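Local coordinates for protein MHP1 (Microbacterium liquefaciens, PDB 2JLN) that carries 5-aryl-substituted hydantoins across the membrane as a sodium-dependent symporter of the nucleobase-cation-symport-1 family, at residues Thr70-Ser81 with Asp249-Met260; Ala18-Ser26 with Ala82-Phe90. All coordinates share one frame; numbering follows the deposited sequence.

Contact 1. Residues Thr70-Ser81 with Asp249-Met260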
loop_
_atom_site.group_PDB
_atom_site.type_symbol
_atom_site.label_atom_id
_atom_site.label_comp_id
_atom_site.label_asym_id
_atom_site.label_seq_id
_atom_site.Cartn_x
_atom_site.Cartn_y
_atom_site.Cartn_z
ATOM N N THR A 70 3.509 -3.167 -13.557
ATOM C CA THR A 70 3.156 -4.524 -13.931
ATOM C C THR A 70 3.733 -5.587 -12.993
ATOM O O THR A 70 3.064 -6.556 -12.684
ATOM C CB THR A 70 3.579 -4.801 -15.392
ATOM O OG1 THR A 70 2.746 -4.031 -16.273
ATOM C CG2 THR A 70 3.443 -6.282 -15.725
ATOM N N ILE A 71 4.965 -5.421 -12.538
ATOM C CA ILE A 71 5.537 -6.366 -11.578
ATOM C C ILE A 71 4.751 -6.312 -10.260
ATOM O O ILE A 71 4.570 -7.343 -9.596
ATOM C CB ILE A 71 7.056 -6.094 -11.338
ATOM C CG1 ILE A 71 7.877 -6.698 -12.474
ATOM C CG2 ILE A 71 7.532 -6.644 -10.000
ATOM C CD1 ILE A 71 9.124 -5.906 -12.790
ATOM N N ALA A 72 4.268 -5.114 -9.902
ATOM C CA ALA A 72 3.480 -4.921 -8.683
ATOM C C ALA A 72 2.207 -5.753 -8.714
ATOM O O ALA A 72 1.903 -6.405 -7.733
ATOM C CB ALA A 72 3.156 -3.470 -8.463
ATOM N N VAL A 73 1.476 -5.736 -9.831
ATOM C CA VAL A 73 0.293 -6.595 -10.046
ATOM C C VAL A 73 0.486 -8.145 -10.022
ATOM O O VAL A 73 -0.269 -8.845 -9.356
ATOM C CB VAL A 73 -0.398 -6.222 -11.335
ATOM C CG1 VAL A 73 -1.301 -7.338 -11.752
ATOM C CG2 VAL A 73 -1.161 -4.917 -11.146
ATOM N N ILE A 74 1.472 -8.678 -10.744
ATOM C CA ILE A 74 1.888 -10.076 -10.562
ATOM C C ILE A 74 2.110 -10.467 -9.098
ATOM O O ILE A 74 1.852 -11.599 -8.732
ATOM C CB ILE A 74 3.203 -10.406 -11.328
ATOM C CG1 ILE A 74 2.963 -10.384 -12.847
ATOM C CG2 ILE A 74 3.806 -11.762 -10.858
ATOM C CD1 ILE A 74 4.196 -10.049 -13.674
ATOM N N LEU A 75 2.619 -9.560 -8.269
ATOM C CA LEU A 75 2.769 -9.836 -6.836
ATOM C C LEU A 75 1.423 -9.813 -6.115
ATOM O O LEU A 75 1.198 -10.610 -5.193
ATOM C CB LEU A 75 3.695 -8.819 -6.166
ATOM C CG LEU A 75 5.171 -9.195 -6.021
ATOM C CD1 LEU A 75 5.988 -8.045 -5.409
ATOM C CD2 LEU A 75 5.305 -10.453 -5.175
ATOM N N LEU A 76 0.542 -8.893 -6.536
ATOM C CA LEU A 76 -0.806 -8.732 -5.978
ATOM C C LEU A 76 -1.665 -9.963 -6.237
ATOM O O LEU A 76 -2.314 -10.467 -5.322
ATOM C CB LEU A 76 -1.482 -7.476 -6.535
ATOM C CG LEU A 76 -0.949 -6.173 -5.921
ATOM C CD1 LEU A 76 -1.343 -4.938 -6.696
ATOM C CD2 LEU A 76 -1.414 -6.047 -4.511
ATOM N N PHE A 77 -1.646 -10.453 -7.475
ATOM C CA PHE A 77 -2.299 -11.708 -7.832
ATOM C C PHE A 77 -2.069 -12.788 -6.767
ATOM O O PHE A 77 -2.977 -13.564 -6.486
ATOM C CB PHE A 77 -1.791 -12.180 -9.193
ATOM C CG PHE A 77 -2.406 -13.470 -9.679
ATOM C CD1 PHE A 77 -1.737 -14.676 -9.525
ATOM C CD2 PHE A 77 -3.632 -13.476 -10.330
ATOM C CE1 PHE A 77 -2.295 -15.873 -9.991
ATOM C CE2 PHE A 77 -4.197 -14.666 -10.804
ATOM C CZ PHE A 77 -3.526 -15.862 -10.634
ATOM N N PHE A 78 -0.881 -12.828 -6.164
ATOM C CA PHE A 78 -0.571 -13.852 -5.162
ATOM C C PHE A 78 -0.835 -13.437 -3.694
ATOM O O PHE A 78 -1.377 -14.219 -2.909
ATOM C CB PHE A 78 0.869 -14.370 -5.307
ATOM C CG PHE A 78 1.109 -15.137 -6.559
ATOM C CD1 PHE A 78 1.896 -14.616 -7.572
ATOM C CD2 PHE A 78 0.548 -16.376 -6.739
ATOM C CE1 PHE A 78 2.130 -15.331 -8.759
ATOM C CE2 PHE A 78 0.776 -17.099 -7.927
ATOM C CZ PHE A 78 1.567 -16.569 -8.937
ATOM N N THR A 79 -0.454 -12.227 -3.304
ATOM C CA THR A 79 -0.601 -11.833 -1.903
ATOM C C THR A 79 -2.044 -11.495 -1.518
ATOM O O THR A 79 -2.342 -11.335 -0.340
ATOM C CB THR A 79 0.285 -10.637 -1.566
ATOM O OG1 THR A 79 -0.236 -9.471 -2.207
ATOM C CG2 THR A 79 1.700 -10.881 -2.037
ATOM N N GLN A 80 -2.941 -11.380 -2.498
ATOM C CA GLN A 80 -4.304 -10.927 -2.216
ATOM C C GLN A 80 -5.298 -12.082 -2.199
ATOM O O GLN A 80 -6.475 -11.899 -1.833
ATOM C CB GLN A 80 -4.772 -9.948 -3.291
ATOM C CG GLN A 80 -5.068 -10.672 -4.599
ATOM C CD GLN A 80 -5.730 -9.806 -5.663
ATOM O OE1 GLN A 80 -6.320 -10.332 -6.631
ATOM N NE2 GLN A 80 -5.641 -8.475 -5.498
ATOM N N SER A 81 -4.852 -13.264 -2.619
ATOM C CA SER A 81 -5.807 -14.310 -2.983
ATOM C C SER A 81 -6.553 -14.917 -1.791
ATOM O O SER A 81 -7.727 -15.269 -1.918
ATOM C CB SER A 81 -5.142 -15.403 -3.806
ATOM O OG SER A 81 -6.071 -16.434 -4.031
ATOM N N ASP A 249 -9.337 -14.321 -9.030
ATOM C CA ASP A 249 -8.050 -13.696 -8.766
ATOM C C ASP A 249 -7.522 -12.855 -9.932
ATOM O O ASP A 249 -7.018 -11.759 -9.720
ATOM C CB ASP A 249 -7.005 -14.749 -8.427
ATOM C CG ASP A 249 -7.139 -15.281 -7.005
ATOM O OD1 ASP A 249 -7.863 -14.648 -6.198
ATOM O OD2 ASP A 249 -6.501 -16.333 -6.702
ATOM N N ALA A 250 -7.618 -13.377 -11.152
ATOM C CA ALA A 250 -7.084 -12.700 -12.341
ATOM C C ALA A 250 -7.890 -11.460 -12.744
ATOM O O ALA A 250 -7.331 -10.462 -13.194
ATOM C CB ALA A 250 -7.008 -13.662 -13.495
ATOM N N ARG A 251 -9.208 -11.531 -12.593
ATOM C CA ARG A 251 -10.087 -10.411 -12.914
ATOM C C ARG A 251 -9.852 -9.226 -11.986
ATOM O O ARG A 251 -9.914 -8.092 -12.422
ATOM C CB ARG A 251 -11.541 -10.856 -12.818
ATOM C CG ARG A 251 -12.548 -9.922 -13.470
ATOM C CD ARG A 251 -13.768 -10.730 -13.974
ATOM N NE ARG A 251 -14.022 -11.912 -13.137
ATOM C CZ ARG A 251 -14.911 -12.864 -13.423
ATOM N NH1 ARG A 251 -15.634 -12.771 -14.542
ATOM N NH2 ARG A 251 -15.071 -13.905 -12.598
ATOM N N TYR A 252 -9.590 -9.490 -10.708
ATOM C CA TYR A 252 -9.199 -8.442 -9.756
ATOM C C TYR A 252 -7.793 -7.815 -10.021
ATOM O O TYR A 252 -7.636 -6.583 -10.060
ATOM C CB TYR A 252 -9.324 -8.967 -8.309
ATOM C CG TYR A 252 -10.745 -8.885 -7.796
ATOM C CD1 TYR A 252 -11.491 -10.039 -7.517
ATOM C CD2 TYR A 252 -11.356 -7.645 -7.641
ATOM C CE1 TYR A 252 -12.784 -9.948 -7.085
ATOM C CE2 TYR A 252 -12.645 -7.544 -7.221
ATOM C CZ TYR A 252 -13.361 -8.688 -6.940
ATOM O OH TYR A 252 -14.661 -8.531 -6.501
ATOM N N ALA A 253 -6.778 -8.663 -10.191
ATOM C CA ALA A 253 -5.457 -8.188 -10.583
ATOM C C ALA A 253 -5.539 -7.356 -11.861
ATOM O O ALA A 253 -4.849 -6.354 -11.981
ATOM C CB ALA A 253 -4.486 -9.341 -10.757
ATOM N N THR A 254 -6.370 -7.757 -12.818
ATOM C CA THR A 254 -6.510 -6.967 -14.044
ATOM C C THR A 254 -7.144 -5.600 -13.762
ATOM O O THR A 254 -6.763 -4.594 -14.375
ATOM C CB THR A 254 -7.303 -7.696 -15.171
ATOM O OG1 THR A 254 -6.559 -8.830 -15.626
ATOM C CG2 THR A 254 -7.527 -6.759 -16.347
ATOM N N ALA A 255 -8.096 -5.555 -12.836
ATOM C CA ALA A 255 -8.770 -4.294 -12.537
ATOM C C ALA A 255 -7.825 -3.296 -11.856
ATOM O O ALA A 255 -7.975 -2.071 -12.023
ATOM C CB ALA A 255 -10.025 -4.514 -11.697
ATOM N N GLN A 256 -6.854 -3.810 -11.098
ATOM C CA GLN A 256 -5.924 -2.932 -10.416
ATOM C C GLN A 256 -4.918 -2.390 -11.414
ATOM O O GLN A 256 -4.438 -1.265 -11.292
ATOM C CB GLN A 256 -5.246 -3.668 -9.282
ATOM C CG GLN A 256 -6.238 -4.056 -8.225
ATOM C CD GLN A 256 -5.720 -5.069 -7.228
ATOM O OE1 GLN A 256 -5.356 -6.191 -7.589
ATOM N NE2 GLN A 256 -5.732 -4.694 -5.952
ATOM N N TRP A 257 -4.633 -3.187 -12.434
ATOM C CA TRP A 257 -3.700 -2.784 -13.468
ATOM C C TRP A 257 -4.261 -1.636 -14.315
ATOM O O TRP A 257 -3.554 -0.679 -14.594
ATOM C CB TRP A 257 -3.300 -3.987 -14.337
ATOM C CG TRP A 257 -2.148 -3.710 -15.287
ATOM C CD1 TRP A 257 -0.811 -3.901 -15.047
ATOM C CD2 TRP A 257 -2.242 -3.198 -16.622
ATOM N NE1 TRP A 257 -0.070 -3.536 -16.149
ATOM C CE2 TRP A 257 -0.925 -3.103 -17.130
ATOM C CE3 TRP A 257 -3.311 -2.819 -17.440
ATOM C CZ2 TRP A 257 -0.652 -2.639 -18.418
ATOM C CZ3 TRP A 257 -3.042 -2.365 -18.718
ATOM C CH2 TRP A 257 -1.717 -2.277 -19.196
ATOM N N LEU A 258 -5.519 -1.720 -14.729
ATOM C CA LEU A 258 -6.074 -0.683 -15.600
ATOM C C LEU A 258 -6.332 0.555 -14.787
ATOM O O LEU A 258 -6.609 1.607 -15.333
ATOM C CB LEU A 258 -7.373 -1.140 -16.264
ATOM C CG LEU A 258 -7.236 -2.222 -17.341
ATOM C CD1 LEU A 258 -8.318 -3.288 -17.185
ATOM C CD2 LEU A 258 -7.258 -1.622 -18.726
ATOM N N GLY A 259 -6.253 0.424 -13.468
ATOM C CA GLY A 259 -6.438 1.564 -12.585
ATOM C C GLY A 259 -5.152 2.335 -12.297
ATOM O O GLY A 259 -5.158 3.573 -12.314
ATOM N N MET A 260 -4.053 1.603 -12.057
ATOM C CA MET A 260 -2.783 2.186 -11.610
ATOM C C MET A 260 -1.793 2.590 -12.726
ATOM O O MET A 260 -0.988 3.495 -12.550
ATOM C CB MET A 260 -2.120 1.278 -10.569
ATOM C CG MET A 260 -1.757 -0.126 -11.055
ATOM S SD MET A 260 -0.742 -1.078 -9.856
ATOM C CE MET A 260 0.714 -0.035 -9.818
#

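Contact 2. Residues Ala18-Ser26 with Ala82-Phe90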
loop_
_atom_site.group_PDB
_atom_site.type_symbol
_atom_site.label_atom_id
_atom_site.label_comp_id
_atom_site.label_asym_id
_atom_site.label_seq_id
_atom_site.Cartn_x
_atom_site.Cartn_y
_atom_site.Cartn_z
ATOM N N ALA A 18 -13.399 -9.889 12.859
ATOM C CA ALA A 18 -14.000 -11.136 12.389
ATOM C C ALA A 18 -13.940 -11.205 10.881
ATOM O O ALA A 18 -14.004 -10.180 10.237
ATOM C CB ALA A 18 -15.443 -11.218 12.834
ATOM N N PRO A 19 -13.844 -12.419 10.311
ATOM C CA PRO A 19 -13.902 -12.554 8.851
ATOM C C PRO A 19 -15.116 -11.804 8.289
ATOM O O PRO A 19 -16.098 -11.582 8.992
ATOM C CB PRO A 19 -14.045 -14.058 8.651
ATOM C CG PRO A 19 -13.413 -14.635 9.850
ATOM C CD PRO A 19 -13.699 -13.723 10.975
ATOM N N THR A 20 -15.045 -11.407 7.032
ATOM C CA THR A 20 -16.037 -10.522 6.469
ATOM C C THR A 20 -16.925 -11.354 5.592
ATOM O O THR A 20 -16.456 -11.923 4.594
ATOM C CB THR A 20 -15.360 -9.386 5.650
ATOM O OG1 THR A 20 -14.711 -8.480 6.561
ATOM C CG2 THR A 20 -16.369 -8.622 4.785
ATOM N N ARG A 21 -18.206 -11.412 5.974
ATOM C CA ARG A 21 -19.205 -12.277 5.344
ATOM C C ARG A 21 -19.516 -11.951 3.899
ATOM O O ARG A 21 -19.519 -10.769 3.524
ATOM C CB ARG A 21 -20.487 -12.254 6.149
ATOM C CG ARG A 21 -20.283 -12.769 7.528
ATOM C CD ARG A 21 -21.520 -13.387 8.152
ATOM N NE ARG A 21 -21.212 -13.729 9.531
ATOM C CZ ARG A 21 -21.162 -14.965 9.984
ATOM N NH1 ARG A 21 -21.457 -15.957 9.175
ATOM N NH2 ARG A 21 -20.842 -15.196 11.243
ATOM N N TYR A 22 -19.784 -13.023 3.119
ATOM C CA TYR A 22 -20.150 -12.961 1.686
ATOM C C TYR A 22 -21.217 -11.896 1.450
ATOM O O TYR A 22 -21.112 -11.043 0.566
ATOM C CB TYR A 22 -20.680 -14.308 1.159
ATOM C CG TYR A 22 -19.742 -15.500 1.286
ATOM C CD1 TYR A 22 -18.429 -15.444 0.849
ATOM C CD2 TYR A 22 -20.188 -16.688 1.817
ATOM C CE1 TYR A 22 -17.598 -16.531 0.955
ATOM C CE2 TYR A 22 -19.368 -17.773 1.926
ATOM C CZ TYR A 22 -18.074 -17.698 1.497
ATOM O OH TYR A 22 -17.272 -18.813 1.633
ATOM N N ALA A 23 -22.250 -11.947 2.267
ATOM C CA ALA A 23 -23.299 -10.971 2.162
ATOM C C ALA A 23 -22.813 -9.585 2.545
ATOM O O ALA A 23 -23.408 -8.615 2.108
ATOM C CB ALA A 23 -24.503 -11.374 3.002
ATOM N N GLU A 24 -21.757 -9.464 3.347
ATOM C CA GLU A 24 -21.267 -8.130 3.718
ATOM C C GLU A 24 -20.312 -7.462 2.663
ATOM O O GLU A 24 -19.850 -6.328 2.844
ATOM C CB GLU A 24 -20.603 -8.164 5.105
ATOM C CG GLU A 24 -21.409 -8.857 6.192
ATOM C CD GLU A 24 -20.603 -9.175 7.523
ATOM O OE1 GLU A 24 -21.264 -9.219 8.611
ATOM O OE2 GLU A 24 -19.343 -9.399 7.499
ATOM N N ARG A 25 -20.011 -8.141 1.561
ATOM C CA ARG A 25 -18.979 -7.621 0.656
ATOM C C ARG A 25 -19.490 -6.522 -0.298
ATOM O O ARG A 25 -20.612 -6.589 -0.756
ATOM C CB ARG A 25 -18.319 -8.777 -0.106
ATOM C CG ARG A 25 -17.912 -9.952 0.793
ATOM C CD ARG A 25 -16.435 -9.935 1.126
ATOM N NE ARG A 25 -16.007 -11.072 1.935
ATOM C CZ ARG A 25 -15.285 -12.090 1.478
ATOM N NH1 ARG A 25 -14.905 -12.153 0.206
ATOM N NH2 ARG A 25 -14.944 -13.059 2.308
ATOM N N SER A 26 -18.674 -5.524 -0.622
ATOM C CA SER A 26 -19.201 -4.346 -1.329
ATOM C C SER A 26 -18.354 -3.744 -2.466
ATOM O O SER A 26 -18.756 -2.757 -3.080
ATOM C CB SER A 26 -19.482 -3.229 -0.316
ATOM O OG SER A 26 -18.288 -2.575 0.091
ATOM N N ALA A 82 -5.867 -15.032 -0.649
ATOM C CA ALA A 82 -6.438 -15.584 0.580
ATOM C C ALA A 82 -7.409 -14.634 1.242
ATOM O O ALA A 82 -8.340 -15.080 1.883
ATOM C CB ALA A 82 -5.339 -15.969 1.574
ATOM N N ALA A 83 -7.181 -13.332 1.104
ATOM C CA ALA A 83 -8.015 -12.330 1.747
ATOM C C ALA A 83 -9.362 -12.220 1.050
ATOM O O ALA A 83 -10.391 -12.025 1.696
ATOM C CB ALA A 83 -7.317 -11.000 1.756
ATOM N N ILE A 84 -9.357 -12.332 -0.273
ATOM C CA ILE A 84 -10.588 -12.315 -1.061
ATOM C C ILE A 84 -11.477 -13.533 -0.721
ATOM O O ILE A 84 -12.681 -13.395 -0.452
ATOM C CB ILE A 84 -10.253 -12.264 -2.570
ATOM C CG1 ILE A 84 -9.723 -10.877 -2.939
ATOM C CG2 ILE A 84 -11.453 -12.604 -3.416
ATOM C CD1 ILE A 84 -9.274 -10.734 -4.358
ATOM N N ARG A 85 -10.882 -14.722 -0.700
ATOM C CA ARG A 85 -11.641 -15.943 -0.482
ATOM C C ARG A 85 -12.196 -16.043 0.948
ATOM O O ARG A 85 -13.360 -16.412 1.122
ATOM C CB ARG A 85 -10.776 -17.163 -0.827
ATOM C CG ARG A 85 -11.529 -18.410 -1.252
ATOM C CD ARG A 85 -12.320 -18.907 -0.096
ATOM N NE ARG A 85 -13.145 -20.070 -0.396
ATOM C CZ ARG A 85 -14.290 -20.337 0.233
ATOM N NH1 ARG A 85 -14.748 -19.500 1.156
ATOM N NH2 ARG A 85 -14.986 -21.428 -0.071
ATOM N N TRP A 86 -11.383 -15.704 1.956
ATOM C CA TRP A 86 -11.736 -15.969 3.357
ATOM C C TRP A 86 -12.071 -14.744 4.184
ATOM O O TRP A 86 -12.291 -14.855 5.391
ATOM C CB TRP A 86 -10.633 -16.749 4.080
ATOM C CG TRP A 86 -10.314 -18.068 3.460
ATOM C CD1 TRP A 86 -9.124 -18.442 2.869
ATOM C CD2 TRP A 86 -11.192 -19.195 3.337
ATOM N NE1 TRP A 86 -9.219 -19.730 2.391
ATOM C CE2 TRP A 86 -10.475 -20.215 2.668
ATOM C CE3 TRP A 86 -12.517 -19.444 3.720
ATOM C CZ2 TRP A 86 -11.042 -21.467 2.398
ATOM C CZ3 TRP A 86 -13.073 -20.691 3.443
ATOM C CH2 TRP A 86 -12.338 -21.680 2.797
ATOM N N GLY A 87 -12.088 -13.583 3.549
ATOM C CA GLY A 87 -12.413 -12.342 4.224
ATOM C C GLY A 87 -11.547 -11.879 5.393
ATOM O O GLY A 87 -12.017 -11.079 6.179
ATOM N N ILE A 88 -10.291 -12.323 5.506
ATOM C CA ILE A 88 -9.462 -12.009 6.685
ATOM C C ILE A 88 -8.482 -10.824 6.591
ATOM O O ILE A 88 -8.089 -10.422 5.508
ATOM C CB ILE A 88 -8.685 -13.259 7.207
ATOM C CG1 ILE A 88 -7.843 -13.902 6.116
ATOM C CG2 ILE A 88 -9.629 -14.299 7.800
ATOM C CD1 ILE A 88 -6.962 -15.034 6.635
ATOM N N ASN A 89 -8.122 -10.287 7.762
ATOM C CA ASN A 89 -7.020 -9.317 8.024
ATOM C C ASN A 89 -5.676 -9.693 7.505
ATOM O O ASN A 89 -5.392 -10.880 7.350
ATOM C CB ASN A 89 -6.695 -9.326 9.524
ATOM C CG ASN A 89 -7.174 -8.134 10.228
ATOM O OD1 ASN A 89 -7.630 -7.192 9.603
ATOM N ND2 ASN A 89 -7.090 -8.156 11.548
ATOM N N PHE A 90 -4.802 -8.695 7.394
ATOM C CA PHE A 90 -3.354 -8.924 7.317
ATOM C C PHE A 90 -2.796 -9.451 8.662
ATOM O O PHE A 90 -2.185 -10.528 8.732
ATOM C CB PHE A 90 -2.634 -7.630 6.923
ATOM C CG PHE A 90 -1.135 -7.718 7.014
ATOM C CD1 PHE A 90 -0.450 -7.129 8.072
ATOM C CD2 PHE A 90 -0.409 -8.395 6.053
ATOM C CE1 PHE A 90 0.915 -7.209 8.171
ATOM C CE2 PHE A 90 0.961 -8.477 6.142
ATOM C CZ PHE A 90 1.615 -7.876 7.206
#

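Contact 1. Residues Thr70-Ser81 with Asp249-Met260
V73 and A253 meet where helix 58-79 packs against helix 242-278; residues 70-79 and 249-260 run roughly antiparallel, their axes 9.2 Å apart at closest approach. V73 CG1 lies 3.9 Å from A253 CB, while CG2 touches both the CB of W257 and the sulfur of M260. The side of the seam with A253, L76 and M260 is buried, and the side chain of M260 comes within about 3 Å of the bound mercury ion. Polar groups continue this tight side. Q80 and Q256 run past each other in opposite directions, and Q80 NE2 donates to Q256 OE1 at 3.1 Å in a bent bond of 137°, the two amide planes turned 32° apart. S81 OG donates to the syn side of D249 OD2 over 2.7 Å. An alanine in place of D249 would probably leave the S81 hydroxyl without its acceptor and open a gap beside it. The looser side is partly exposed. There F77 CG is anti to the backbone N (chi1 -179°), which brings the ring edge to A250, and W257 NE1 points almost straight at T70 OG1, 2.9 Å away and in the indole plane; the same hydroxyl also bonds to A66 O. W36 of helix 29-40 touches L76, Q256 and M260, as expected for the LeuT-type fold of the APC superfamily, whose helix bundle packs transmembrane helices 2 and 7 with 1 and 6.

Contact 2. Residues Ala18-Ser26 with Ala82-Phe90
R25 reaches from the N-terminal segment to the end of helix 81-86 with its guanidinium edge leading. NH1 donates to I84 O at 2.6 Å, in the carbonyl plane, although the oxygen is tilted from the guanidinium plane; NH1 has a second acceptor in C234 O. The other edge turns back on its own segment, where NE and NH2 grip T20 O side-on. NE, 2.8 Å from T20 O, comes from above the carbonyl plane, whereas NH2 lies nearly along the C=O axis. The bend at chi2 (-100°) folds the chain so that the group can serve both carbonyls, and this fork fixes its rotation. The CA of G87 packs against T20 and R25, where a CB would probably meet T20 O and R25 NH2. Helix 81-86 thus ends on its C-terminal side in a glycine with positive phi, and R25 takes up the I84 carbonyl there, which ties the loop before transmembrane helix 1 to the end of the short helix that follows transmembrane helix 2. Y22 and R85 meet at a slant, their ring and guanidinium planes 51° apart. R85 NH1 comes to the edge of the tyrosine ring and donates to Y22 OH at 2.7 Å, with the oxygen 29° out of the guanidinium plane. E463 joins both residues, accepting from R85 NH2 in a salt bridge and hydrogen-bonding to Y22 OH. Within the same segment, R85 CD lies 3.5 Å above the centre of the W86 ring, so that the arginine's aliphatic part rests on the indole face. P19 lies alongside the turn, its CG 4.3 Å from I88 CG2, and T20 N makes a weak bond of 3.2 Å to G87 O.

From the N terminus, residues 18-26 come first, in the loop ahead of helix 29-40. After that helix, helix 44-52 and helix 58-79, contact 2 closes the first loop as residues 82-90 return to this segment, 56 residues on. Residues 70-81 lie inside that loop but pair with residues 249-260 beyond it, so the two contacts cross rather than nest. Contact 1 closes a longer span of 168 residues, tying helix 58-79 to helix 242-278. Helices 58-79 and 81-86 are consecutive, linking a transmembrane interface to the N-terminal segment. The contacts also touch directly, Y252 CD1 lying 3.9 Å from I84 CD1.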